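Local coordinates for protein uridylate-specific endoribonuclease nsp11 (Prrsv 16244b, PDB 5EYI) that probably cleaves viral RNA at uridylates, degrading the 5'-polyuridines made during replication and so keeping host double-stranded RNA sensors from being activated, at residues P75-G83 / T107-L118. The protein carries 1 engineered substitution. Residues are numbered along the deposited sequence; the frame is centred on the assembly and turned at random.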
ATOM      1  N   PRO A  75      13.052  17.088 -31.090  1.00 29.22           N
ATOM      2  CA  PRO A  75      13.874  16.194 -30.281  1.00 29.54           C
ATOM      3  C   PRO A  75      14.122  16.670 -28.837  1.00 29.43           C
ATOM      4  O   PRO A  75      14.750  15.942 -28.070  1.00 30.15           O
ATOM      5  CB  PRO A  75      15.182  16.133 -31.072  1.00 29.38           C
ATOM      6  CG  PRO A  75      15.283  17.472 -31.706  1.00 29.56           C
ATOM      7  CD  PRO A  75      13.876  17.946 -31.960  1.00 29.47           C
ATOM      8  N   SER A  76      13.633  17.856 -28.462  1.00 29.75           N
ATOM      9  CA  SER A  76      13.864  18.399 -27.123  1.00 28.74           C
ATOM     10  C   SER A  76      12.762  17.992 -26.155  1.00 27.49           C
ATOM     11  O   SER A  76      11.575  18.003 -26.502  1.00 24.87           O
ATOM     12  CB  SER A  76      13.950  19.921 -27.170  1.00 30.13           C
ATOM     13  OG  SER A  76      14.980  20.326 -28.055  1.00 32.16           O
ATOM     14  N   VAL A  77      13.186  17.645 -24.942  1.00 25.97           N
ATOM     15  CA  VAL A  77      12.304  17.288 -23.848  1.00 25.00           C
ATOM     16  C   VAL A  77      12.204  18.488 -22.919  1.00 24.33           C
ATOM     17  O   VAL A  77      13.219  19.116 -22.593  1.00 24.04           O
ATOM     18  CB  VAL A  77      12.869  16.091 -23.053  1.00 25.10           C
ATOM     19  CG1 VAL A  77      11.957  15.726 -21.892  1.00 24.96           C
ATOM     20  CG2 VAL A  77      13.073  14.887 -23.963  1.00 25.64           C
ATOM     21  N   PHE A  78      10.988  18.788 -22.478  1.00 23.17           N
ATOM     22  CA  PHE A  78      10.747  19.869 -21.532  1.00 22.59           C
ATOM     23  C   PHE A  78      10.039  19.336 -20.300  1.00 22.19           C
ATOM     24  O   PHE A  78       9.228  18.399 -20.379  1.00 20.84           O
ATOM     25  CB  PHE A  78       9.926  20.976 -22.193  1.00 23.51           C
ATOM     26  CG  PHE A  78      10.602  21.575 -23.388  1.00 24.73           C
ATOM     27  CD1 PHE A  78      10.431  21.019 -24.650  1.00 24.75           C
ATOM     28  CD2 PHE A  78      11.462  22.661 -23.244  1.00 25.93           C
ATOM     29  CE1 PHE A  78      11.079  21.553 -25.757  1.00 26.41           C
ATOM     30  CE2 PHE A  78      12.120  23.201 -24.347  1.00 26.71           C
ATOM     31  CZ  PHE A  78      11.927  22.647 -25.608  1.00 26.49           C
ATOM     32  N   LEU A  79      10.368  19.943 -19.166  1.00 22.03           N
ATOM     33  CA  LEU A  79       9.691  19.677 -17.903  1.00 22.71           C
ATOM     34  C   LEU A  79       8.246  20.152 -17.950  1.00 22.13           C
ATOM     35  O   LEU A  79       7.946  21.179 -18.549  1.00 21.96           O
ATOM     36  CB  LEU A  79      10.412  20.382 -16.744  1.00 23.74           C
ATOM     37  CG  LEU A  79      11.544  19.659 -15.997  1.00 25.11           C
ATOM     38  CD1 LEU A  79      12.207  18.546 -16.790  1.00 25.07           C
ATOM     39  CD2 LEU A  79      12.581  20.642 -15.489  1.00 24.96           C
ATOM     40  N   GLY A  80       7.364  19.396 -17.309  1.00 21.25           N
ATOM     41  CA  GLY A  80       6.013  19.840 -17.071  1.00 21.59           C
ATOM     42  C   GLY A  80       6.003  20.921 -15.998  1.00 22.05           C
ATOM     43  O   GLY A  80       6.878  20.956 -15.119  1.00 20.82           O
ATOM     44  N   THR A  81       5.021  21.809 -16.096  1.00 22.15           N
ATOM     45  CA  THR A  81       4.786  22.837 -15.097  1.00 23.00           C
ATOM     46  C   THR A  81       3.497  22.469 -14.381  1.00 23.29           C
ATOM     47  O   THR A  81       2.469  22.340 -15.034  1.00 24.13           O
ATOM     48  CB  THR A  81       4.628  24.216 -15.757  1.00 23.39           C
ATOM     49  OG1 THR A  81       5.790  24.492 -16.532  1.00 22.45           O
ATOM     50  CG2 THR A  81       4.454  25.330 -14.705  1.00 24.36           C
ATOM     51  N   PRO A  82       3.539  22.301 -13.042  1.00 24.23           N
ATOM     52  CA  PRO A  82       2.328  21.973 -12.283  1.00 24.67           C
ATOM     53  C   PRO A  82       1.148  22.892 -12.628  1.00 25.64           C
ATOM     54  O   PRO A  82       1.323  24.108 -12.706  1.00 26.16           O
ATOM     55  CB  PRO A  82       2.750  22.218 -10.836  1.00 25.27           C
ATOM     56  CG  PRO A  82       4.226  22.041 -10.826  1.00 25.50           C
ATOM     57  CD  PRO A  82       4.705  22.509 -12.159  1.00 24.80           C
ATOM     58  N   GLY A  83      -0.023  22.314 -12.872  1.00 25.42           N
ATOM     59  CA  GLY A  83      -1.215  23.095 -13.174  1.00 25.19           C
ATOM     60  C   GLY A  83      -1.315  23.698 -14.564  1.00 25.81           C
ATOM     61  O   GLY A  83      -2.313  24.349 -14.858  1.00 26.86           O
ATOM     62  N   THR A 107       6.960  13.921 -15.051  1.00 17.68           N
ATOM     63  CA  THR A 107       7.243  15.345 -15.266  1.00 17.67           C
ATOM     64  C   THR A 107       8.330  15.647 -16.284  1.00 17.76           C
ATOM     65  O   THR A 107       8.609  16.817 -16.546  1.00 18.66           O
ATOM     66  CB  THR A 107       7.646  15.990 -13.939  1.00 17.50           C
ATOM     67  OG1 THR A 107       8.756  15.270 -13.388  1.00 17.29           O
ATOM     68  CG2 THR A 107       6.482  15.957 -12.977  1.00 17.65           C
ATOM     69  N   GLY A 108       8.957  14.613 -16.843  1.00 17.92           N
ATOM     70  CA  GLY A 108      10.076  14.785 -17.771  1.00 17.31           C
ATOM     71  C   GLY A 108      11.434  14.903 -17.109  1.00 17.30           C
ATOM     72  O   GLY A 108      12.459  14.989 -17.806  1.00 16.39           O
ATOM     73  N   ARG A 109      11.470  14.880 -15.778  1.00 17.34           N
ATOM     74  CA  ARG A 109      12.735  15.076 -15.054  1.00 18.04           C
ATOM     75  C   ARG A 109      13.724  13.938 -15.266  1.00 19.05           C
ATOM     76  O   ARG A 109      14.940  14.175 -15.389  1.00 18.55           O
ATOM     77  CB  ARG A 109      12.485  15.275 -13.564  1.00 17.94           C
ATOM     78  CG  ARG A 109      12.112  16.705 -13.247  1.00 17.99           C
ATOM     79  CD  ARG A 109      11.864  16.896 -11.777  1.00 17.67           C
ATOM     80  NE  ARG A 109      10.588  16.342 -11.356  1.00 17.58           N
ATOM     81  CZ  ARG A 109      10.072  16.493 -10.139  1.00 17.54           C
ATOM     82  NH1 ARG A 109      10.724  17.212  -9.222  1.00 17.32           N
ATOM     83  NH2 ARG A 109       8.896  15.943  -9.848  1.00 16.92           N
ATOM     84  N   ILE A 110      13.210  12.713 -15.299  1.00 19.51           N
ATOM     85  CA  ILE A 110      14.053  11.556 -15.607  1.00 21.13           C
ATOM     86  C   ILE A 110      14.708  11.703 -16.998  1.00 21.50           C
ATOM     87  O   ILE A 110      15.909  11.521 -17.133  1.00 20.54           O
ATOM     88  CB  ILE A 110      13.271  10.228 -15.463  1.00 21.54           C
ATOM     89  CG1 ILE A 110      13.032   9.931 -13.978  1.00 21.85           C
ATOM     90  CG2 ILE A 110      14.024   9.061 -16.091  1.00 22.01           C
ATOM     91  CD1 ILE A 110      11.885   8.978 -13.722  1.00 22.56           C
ATOM     92  N   GLU A 111      13.930  12.087 -18.007  1.00 22.73           N
ATOM     93  CA  GLU A 111      14.437  12.120 -19.381  1.00 23.30           C
ATOM     94  C   GLU A 111      15.509  13.191 -19.566  1.00 24.62           C
ATOM     95  O   GLU A 111      16.488  12.944 -20.261  1.00 25.42           O
ATOM     96  CB  GLU A 111      13.316  12.285 -20.411  1.00 23.31           C
ATOM     97  CG  GLU A 111      12.480  11.024 -20.646  1.00 23.37           C
ATOM     98  CD  GLU A 111      11.465  10.749 -19.541  1.00 24.14           C
ATOM     99  OE1 GLU A 111      11.345  11.564 -18.592  1.00 22.94           O
ATOM    100  OE2 GLU A 111      10.787   9.704 -19.619  1.00 24.42           O
ATOM    101  N   VAL A 112      15.347  14.356 -18.938  1.00 26.24           N
ATOM    102  CA  VAL A 112      16.384  15.407 -19.011  1.00 27.52           C
ATOM    103  C   VAL A 112      17.430  15.324 -17.908  1.00 28.29           C
ATOM    104  O   VAL A 112      18.384  16.082 -17.943  1.00 29.81           O
ATOM    105  CB  VAL A 112      15.802  16.841 -19.071  1.00 27.63           C
ATOM    106  CG1 VAL A 112      14.776  16.941 -20.178  1.00 28.07           C
ATOM    107  CG2 VAL A 112      15.200  17.284 -17.751  1.00 27.90           C
ATOM    108  N   ASP A 113      17.249  14.411 -16.951  1.00 29.18           N
ATOM    109  CA  ASP A 113      18.125  14.249 -15.787  1.00 29.88           C
ATOM    110  C   ASP A 113      18.151  15.476 -14.872  1.00 30.11           C
ATOM    111  O   ASP A 113      19.189  15.818 -14.297  1.00 31.04           O
ATOM    112  CB  ASP A 113      19.553  13.843 -16.207  1.00 30.39           C
ATOM    113  CG  ASP A 113      20.325  13.158 -15.087  1.00 30.46           C
ATOM    114  OD1 ASP A 113      19.713  12.476 -14.241  1.00 30.22           O
ATOM    115  OD2 ASP A 113      21.555  13.304 -15.052  1.00 30.08           O
ATOM    116  N   CYS A 114      17.004  16.132 -14.731  1.00 29.58           N
ATOM    117  CA  CYS A 114      16.860  17.197 -13.755  1.00 29.96           C
ATOM    118  C   CYS A 114      16.379  16.590 -12.448  1.00 28.87           C
ATOM    119  O   CYS A 114      15.288  16.027 -12.396  1.00 28.90           O
ATOM    120  CB  CYS A 114      15.864  18.243 -14.223  1.00 31.34           C
ATOM    121  SG  CYS A 114      15.654  19.568 -13.012  1.00 35.56           S
ATOM    122  N   ARG A 115      17.183  16.717 -11.393  1.00 26.82           N
ATOM    123  CA  ARG A 115      16.858  16.121 -10.093  1.00 26.27           C
ATOM    124  C   ARG A 115      16.478  17.154  -9.037  1.00 25.82           C
ATOM    125  O   ARG A 115      16.639  16.917  -7.844  1.00 25.93           O
ATOM    126  CB  ARG A 115      18.025  15.264  -9.636  1.00 25.88           C
ATOM    127  CG  ARG A 115      18.466  14.326 -10.743  1.00 25.84           C
ATOM    128  CD  ARG A 115      19.319  13.204 -10.239  1.00 24.89           C
ATOM    129  NE  ARG A 115      19.692  12.320 -11.331  1.00 23.50           N
ATOM    130  CZ  ARG A 115      20.242  11.122 -11.178  1.00 23.43           C
ATOM    131  NH1 ARG A 115      20.486  10.623  -9.961  1.00 23.72           N
ATOM    132  NH2 ARG A 115      20.549  10.407 -12.254  1.00 23.59           N
ATOM    133  N   GLU A 116      15.927  18.278  -9.491  1.00 25.99           N
ATOM    134  CA  GLU A 116      15.493  19.357  -8.625  1.00 26.68           C
ATOM    135  C   GLU A 116      14.000  19.243  -8.367  1.00 24.15           C
ATOM    136  O   GLU A 116      13.252  18.697  -9.179  1.00 23.52           O
ATOM    137  CB  GLU A 116      15.781  20.714  -9.284  1.00 29.84           C
ATOM    138  CG  GLU A 116      17.219  20.921  -9.751  1.00 33.60           C
ATOM    139  CD  GLU A 116      18.237  20.825  -8.623  1.00 37.43           C
ATOM    140  OE1 GLU A 116      17.981  21.357  -7.518  1.00 41.01           O
ATOM    141  OE2 GLU A 116      19.308  20.213  -8.840  1.00 43.80           O
ATOM    142  N   TYR A 117      13.579  19.776  -7.231  1.00 22.36           N
ATOM    143  CA  TYR A 117      12.173  19.989  -6.938  1.00 22.01           C
ATOM    144  C   TYR A 117      11.601  20.984  -7.940  1.00 21.97           C
ATOM    145  O   TYR A 117      12.306  21.879  -8.391  1.00 22.20           O
ATOM    146  CB  TYR A 117      12.000  20.540  -5.524  1.00 21.89           C
ATOM    147  CG  TYR A 117      12.368  19.562  -4.428  1.00 21.59           C
ATOM    148  CD1 TYR A 117      11.603  18.422  -4.198  1.00 20.97           C
ATOM    149  CD2 TYR A 117      13.479  19.783  -3.616  1.00 21.73           C
ATOM    150  CE1 TYR A 117      11.932  17.527  -3.189  1.00 21.07           C
ATOM    151  CE2 TYR A 117      13.817  18.896  -2.603  1.00 21.26           C
ATOM    152  CZ  TYR A 117      13.043  17.775  -2.390  1.00 20.71           C
ATOM    153  OH  TYR A 117      13.382  16.897  -1.392  1.00 19.91           O
ATOM    154  N   LEU A 118      10.347  20.812  -8.324  1.00 22.34           N
ATOM    155  CA  LEU A 118       9.730  21.747  -9.262  1.00 23.22           C
ATOM    156  C   LEU A 118       9.354  23.048  -8.575  1.00 24.07           C
ATOM    157  O   LEU A 118       9.304  24.081  -9.226  1.00 24.17           O
ATOM    158  CB  LEU A 118       8.507  21.138  -9.952  1.00 23.23           C
ATOM    159  CG  LEU A 118       8.764  19.885 -10.801  1.00 22.99           C
ATOM    160  CD1 LEU A 118       7.493  19.496 -11.540  1.00 23.15           C
ATOM    161  CD2 LEU A 118       9.900  20.085 -11.786  1.00 22.94           C
TER
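Leu-79 lays its branched end over the single short turn of helix 109-112: CD1 sits 3.4 Å from Val-112 CG2, tighter than usual van der Waals contact, and also meets the Arg-109 CG methylene, while CD2 points at Cys-114 SG, 4.1 Å away. The leucine crosses the aliphatic part of Arg-109 at about a right angle. Two residues earlier, on strand 76-78, Val-77 reaches the same helix; with CG1 anti to the backbone N (chi1 179°), that methyl lies 3.5 Å from Val-112 CG1 and also touches Glu-111 CB. Val-112 is thus gripped through both branches, CG1 by Val-77 and CG2 by Leu-79.

The backbones are tied where strand 76-78 has ended: Gly-80 N donates to Thr-107 O over 3.0 Å, nearly straight at 166°, and Leu-79 CA adds a CA-H...O contact to the same oxygen. Gly-108 occupies the N-cap position, its O 3.7 Å from Leu-79 CD1. At its other end the helix closes in a Schellman motif with Asp-113 as C-prime residue, which turns the chain so that Cys-114 faces Leu-79. The contact joins the arterivirus N-terminal domain to the NendoU domain; the edge strand 76-78 pairs with strand 71-73, which lines the pocket of a bound 2-(2-methoxyethoxy)ethanol.

Arg-109, bent at chi3 (-75°), ties Thr-107 to Glu-116 within segment 107-118: NE donates to Thr-107 OG1, itself also hydrogen-bonded to Asp-182 O, and NH1 to Glu-116 O, 2.9 Å away, both acceptors in the guanidinium plane. Leu-118 CG covers one face, 3.6 Å above its centre; NH1 also forms a salt bridge with Glu-122 OE1, and NH2 hydrogen-bonds to Asp-182 O. Leu-118 CD1 in turn packs obliquely against Pro-82 CD at 4.2 Å.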